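Local coordinates for RIM-binding protein, isoform F (Drosophila melanogaster, PDB 6Q9M) that probably acts as a scaffold of the presynaptic active zone, coupling synaptic vesicle recruitment to release sites, at residues L208-G220 and G224-N234. Sequence-based numbering, arbitrary orientation.
Sequences LPDPPQEIQLEAG and GTILVTWQPVN
Pro-212 lays CB and CG obliquely against the pyrrole side of the Trp-230 indole, CB lying 3.5 Å from CD1. With CG between the backbone N and the carbonyl carbon (chi1 60°), the indole lies against this proline, and Tyr-245 of strand 242-246 meets it edge-to-face. A rigid, apolar proline suits this buried spot, offering a carbon surface without a side-chain donor to satisfy. With the indole cut back to an alanine, Pro-212 would probably lose the surface its CB and CG pack against, and Tyr-245 its edge-to-face partner. Beyond the corner at Glu-214, strands 215-219 and 225-231 form an antiparallel hairpin of the immunoglobulin-like domain, 215-219 outermost and 225-231 between it and 264-268. Gln-216 and Thr-229 exchange two backbone bonds, the one from Gln-216 N to Thr-229 O measuring 3.0 Å; Glu-218 and Leu-227 form the next such pair. Leu-217 sits on the same face as Val-228, touching its CB through CD1 at 4.3 Å, while CD2 reaches Ile-226 CG2. Gln-216, Glu-218, Leu-227 and Thr-229 share the other face, where the polar ends of Gln-216 and Glu-218 suit exposure. Backbone bonding thus sets the register, while apolar contacts, buried at Pro-212 and Trp-230, join hairpin to domain.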
loop_
_atom_site.group_PDB
_atom_site.type_symbol
_atom_site.label_atom_id
_atom_site.label_comp_id
_atom_site.label_asym_id
_atom_site.label_seq_id
_atom_site.Cartn_x
_atom_site.Cartn_y
_atom_site.Cartn_z
ATOM N N LEU A 208 -18.098 4.326 20.218
ATOM C CA LEU A 208 -19.303 4.098 19.449
ATOM C C LEU A 208 -18.986 3.557 18.063
ATOM O O LEU A 208 -17.860 3.716 17.565
ATOM C CB LEU A 208 -20.105 5.396 19.344
ATOM C CG LEU A 208 -21.089 5.658 20.484
ATOM C CD1 LEU A 208 -20.394 6.181 21.735
ATOM C CD2 LEU A 208 -22.162 6.569 20.021
ATOM N N PRO A 209 -19.947 2.877 17.432
ATOM C CA PRO A 209 -19.676 2.274 16.124
ATOM C C PRO A 209 -19.201 3.265 15.077
ATOM O O PRO A 209 -19.284 4.482 15.247
ATOM C CB PRO A 209 -21.035 1.705 15.716
ATOM C CG PRO A 209 -21.794 1.530 16.965
ATOM C CD PRO A 209 -21.104 2.257 18.088
ATOM N N ASP A 210 -18.727 2.724 13.984
ATOM C CA ASP A 210 -18.159 3.525 12.923
ATOM C C ASP A 210 -19.036 3.473 11.680
ATOM O O ASP A 210 -19.602 2.423 11.345
ATOM C CB ASP A 210 -16.750 3.030 12.574
ATOM C CG ASP A 210 -15.693 3.636 13.472
ATOM O OD1 ASP A 210 -15.584 4.886 13.527
ATOM O OD2 ASP A 210 -14.994 2.858 14.153
ATOM N N PRO A 211 -19.188 4.595 10.992
ATOM C CA PRO A 211 -20.063 4.620 9.825
ATOM C C PRO A 211 -19.454 3.824 8.686
ATOM O O PRO A 211 -18.224 3.637 8.632
ATOM C CB PRO A 211 -20.161 6.114 9.481
ATOM C CG PRO A 211 -18.941 6.751 10.153
ATOM C CD PRO A 211 -18.638 5.920 11.351
ATOM N N PRO A 212 -20.270 3.303 7.768
ATOM C CA PRO A 212 -19.723 2.596 6.608
ATOM C C PRO A 212 -19.000 3.541 5.666
ATOM O O PRO A 212 -19.266 4.743 5.616
ATOM C CB PRO A 212 -20.965 1.998 5.933
ATOM C CG PRO A 212 -22.087 2.853 6.369
ATOM C CD PRO A 212 -21.743 3.283 7.776
ATOM N N GLN A 213 -18.090 2.972 4.894
ATOM C CA GLN A 213 -17.344 3.710 3.889
ATOM C C GLN A 213 -17.777 3.278 2.494
ATOM O O GLN A 213 -18.612 2.383 2.323
ATOM C CB GLN A 213 -15.844 3.502 4.083
ATOM C CG GLN A 213 -15.365 3.775 5.492
ATOM C CD GLN A 213 -13.867 3.959 5.557
ATOM O OE1 GLN A 213 -13.184 3.302 6.341
ATOM N NE2 GLN A 213 -13.344 4.851 4.722
ATOM N N GLU A 214 -17.173 3.922 1.494
ATOM C CA GLU A 214 -17.397 3.613 0.083
ATOM C C GLU A 214 -18.885 3.648 -0.255
ATOM O O GLU A 214 -19.426 2.766 -0.921
ATOM C CB GLU A 214 -16.774 2.266 -0.282
ATOM C CG GLU A 214 -15.254 2.271 -0.262
ATOM C CD GLU A 214 -14.653 0.891 -0.466
ATOM O OE1 GLU A 214 -15.409 -0.052 -0.788
ATOM O OE2 GLU A 214 -13.420 0.748 -0.309
ATOM N N ILE A 215 -19.541 4.713 0.195
ATOM C CA ILE A 215 -20.943 4.921 -0.127
ATOM C C ILE A 215 -21.060 5.346 -1.579
ATOM O O ILE A 215 -20.370 6.270 -2.030
ATOM C CB ILE A 215 -21.550 5.981 0.799
ATOM C CG1 ILE A 215 -21.320 5.608 2.265
ATOM C CG2 ILE A 215 -23.009 6.194 0.449
ATOM C CD1 ILE A 215 -20.150 6.339 2.886
ATOM N N GLN A 216 -21.935 4.676 -2.323
ATOM C CA GLN A 216 -22.251 5.101 -3.677
ATOM C C GLN A 216 -23.747 4.988 -3.899
ATOM O O GLN A 216 -24.476 4.372 -3.116
ATOM C CB GLN A 216 -21.507 4.273 -4.735
ATOM C CG GLN A 216 -20.199 3.691 -4.266
ATOM C CD GLN A 216 -19.566 2.794 -5.299
ATOM O OE1 GLN A 216 -20.193 2.433 -6.300
ATOM N NE2 GLN A 216 -18.313 2.424 -5.067
ATOM N N LEU A 217 -24.193 5.551 -5.013
ATOM C CA LEU A 217 -25.614 5.598 -5.295
ATOM C C LEU A 217 -25.824 5.562 -6.797
ATOM O O LEU A 217 -25.033 6.131 -7.551
ATOM C CB LEU A 217 -26.227 6.865 -4.695
ATOM C CG LEU A 217 -27.745 6.942 -4.677
ATOM C CD1 LEU A 217 -28.187 7.563 -3.371
ATOM C CD2 LEU A 217 -28.259 7.729 -5.876
ATOM N N GLU A 218 -26.879 4.868 -7.221
ATOM C CA GLU A 218 -27.287 4.844 -8.621
ATOM C C GLU A 218 -28.761 4.461 -8.700
ATOM O O GLU A 218 -29.355 3.988 -7.728
ATOM C CB GLU A 218 -26.415 3.888 -9.437
ATOM C CG GLU A 218 -26.470 2.441 -8.975
ATOM C CD GLU A 218 -25.635 1.527 -9.849
ATOM O OE1 GLU A 218 -26.167 1.009 -10.853
ATOM O OE2 GLU A 218 -24.442 1.335 -9.534
ATOM N N ALA A 219 -29.346 4.678 -9.872
ATOM C CA ALA A 219 -30.724 4.271 -10.114
ATOM C C ALA A 219 -30.853 2.749 -10.098
ATOM O O ALA A 219 -30.029 2.035 -10.675
ATOM C CB ALA A 219 -31.214 4.818 -11.455
ATOM N N GLY A 220 -31.904 2.257 -9.431
ATOM C CA GLY A 220 -32.176 0.848 -9.376
ATOM C C GLY A 220 -32.656 0.310 -10.712
ATOM O O GLY A 220 -32.673 1.019 -11.726
ATOM N N GLY A 224 -38.023 5.220 -10.596
ATOM C CA GLY A 224 -38.444 5.609 -9.271
ATOM C C GLY A 224 -37.809 4.828 -8.148
ATOM O O GLY A 224 -38.318 4.864 -7.023
ATOM N N THR A 225 -36.741 4.090 -8.418
ATOM C CA THR A 225 -35.993 3.387 -7.390
ATOM C C THR A 225 -34.512 3.714 -7.533
ATOM O O THR A 225 -34.015 3.905 -8.645
ATOM C CB THR A 225 -36.213 1.872 -7.485
ATOM O OG1 THR A 225 -35.650 1.374 -8.707
ATOM C CG2 THR A 225 -37.703 1.533 -7.428
ATOM N N ILE A 226 -33.811 3.800 -6.411
ATOM C CA ILE A 226 -32.373 4.021 -6.425
ATOM C C ILE A 226 -31.716 2.952 -5.569
ATOM O O ILE A 226 -32.308 2.450 -4.608
ATOM C CB ILE A 226 -31.982 5.440 -5.961
ATOM C CG1 ILE A 226 -32.847 5.904 -4.795
ATOM C CG2 ILE A 226 -32.092 6.427 -7.130
ATOM C CD1 ILE A 226 -32.455 5.311 -3.464
ATOM N N LEU A 227 -30.492 2.590 -5.936
ATOM C CA LEU A 227 -29.720 1.601 -5.196
ATOM C C LEU A 227 -28.510 2.259 -4.546
ATOM O O LEU A 227 -27.556 2.643 -5.233
ATOM C CB LEU A 227 -29.299 0.454 -6.107
ATOM C CG LEU A 227 -28.719 -0.705 -5.298
ATOM C CD1 LEU A 227 -29.816 -1.665 -4.902
ATOM C CD2 LEU A 227 -27.636 -1.410 -6.097
ATOM N N VAL A 228 -28.548 2.379 -3.225
ATOM C CA VAL A 228 -27.423 2.874 -2.444
ATOM C C VAL A 228 -26.659 1.668 -1.922
ATOM O O VAL A 228 -27.262 0.676 -1.482
ATOM C CB VAL A 228 -27.890 3.790 -1.295
ATOM C CG1 VAL A 228 -29.049 3.157 -0.544
ATOM C CG2 VAL A 228 -26.739 4.106 -0.345
ATOM N N THR A 229 -25.330 1.731 -2.012
ATOM C CA THR A 229 -24.445 0.662 -1.580
ATOM C C THR A 229 -23.375 1.241 -0.671
ATOM O O THR A 229 -23.124 2.451 -0.670
ATOM C CB THR A 229 -23.772 -0.026 -2.766
ATOM O OG1 THR A 229 -22.833 0.880 -3.364
ATOM C CG2 THR A 229 -24.808 -0.436 -3.804
ATOM N N TRP A 230 -22.754 0.362 0.114
ATOM C CA TRP A 230 -21.710 0.762 1.048
ATOM C C TRP A 230 -20.912 -0.470 1.446
ATOM O O TRP A 230 -21.361 -1.606 1.273
ATOM C CB TRP A 230 -22.286 1.441 2.289
ATOM C CG TRP A 230 -23.202 0.551 3.043
ATOM C CD1 TRP A 230 -22.876 -0.324 4.050
ATOM C CD2 TRP A 230 -24.607 0.426 2.849
ATOM N NE1 TRP A 230 -24.007 -0.982 4.491
ATOM C CE2 TRP A 230 -25.078 -0.540 3.760
ATOM C CE3 TRP A 230 -25.521 1.042 1.989
ATOM C CZ2 TRP A 230 -26.412 -0.896 3.825
ATOM C CZ3 TRP A 230 -26.837 0.693 2.063
ATOM C CH2 TRP A 230 -27.272 -0.262 2.970
ATOM N N GLN A 231 -19.717 -0.225 1.975
ATOM C CA GLN A 231 -18.863 -1.304 2.455
ATOM C C GLN A 231 -19.248 -1.699 3.876
ATOM O O GLN A 231 -19.270 -0.837 4.761
ATOM C CB GLN A 231 -17.394 -0.897 2.414
ATOM C CG GLN A 231 -16.439 -1.966 2.958
ATOM C CD GLN A 231 -15.304 -1.391 3.796
ATOM O OE1 GLN A 231 -14.746 -0.337 3.481
ATOM N NE2 GLN A 231 -14.959 -2.087 4.874
ATOM N N PRO A 232 -19.581 -2.963 4.129
ATOM C CA PRO A 232 -19.873 -3.393 5.503
ATOM C C PRO A 232 -18.679 -3.115 6.406
ATOM O O PRO A 232 -17.534 -3.067 5.958
ATOM C CB PRO A 232 -20.144 -4.898 5.360
ATOM C CG PRO A 232 -20.475 -5.097 3.905
ATOM C CD PRO A 232 -19.671 -4.071 3.164
ATOM N N VAL A 233 -18.955 -2.951 7.699
ATOM C CA VAL A 233 -17.937 -2.450 8.621
ATOM C C VAL A 233 -16.829 -3.477 8.838
ATOM O O VAL A 233 -15.638 -3.134 8.828
ATOM C CB VAL A 233 -18.593 -2.056 9.952
ATOM C CG1 VAL A 233 -19.542 -0.903 9.741
ATOM C CG2 VAL A 233 -19.347 -3.253 10.507
ATOM N N ASN A 234 -17.199 -4.743 9.036
ATOM C CA ASN A 234 -16.241 -5.814 9.284
ATOM C C ASN A 234 -15.369 -5.504 10.503
ATOM O O ASN A 234 -15.870 -5.370 11.622
ATOM C CB ASN A 234 -15.369 -6.052 8.045
ATOM C CG ASN A 234 -14.264 -7.054 8.298
ATOM O OD1 ASN A 234 -14.400 -7.940 9.135
ATOM N ND2 ASN A 234 -13.160 -6.917 7.573
#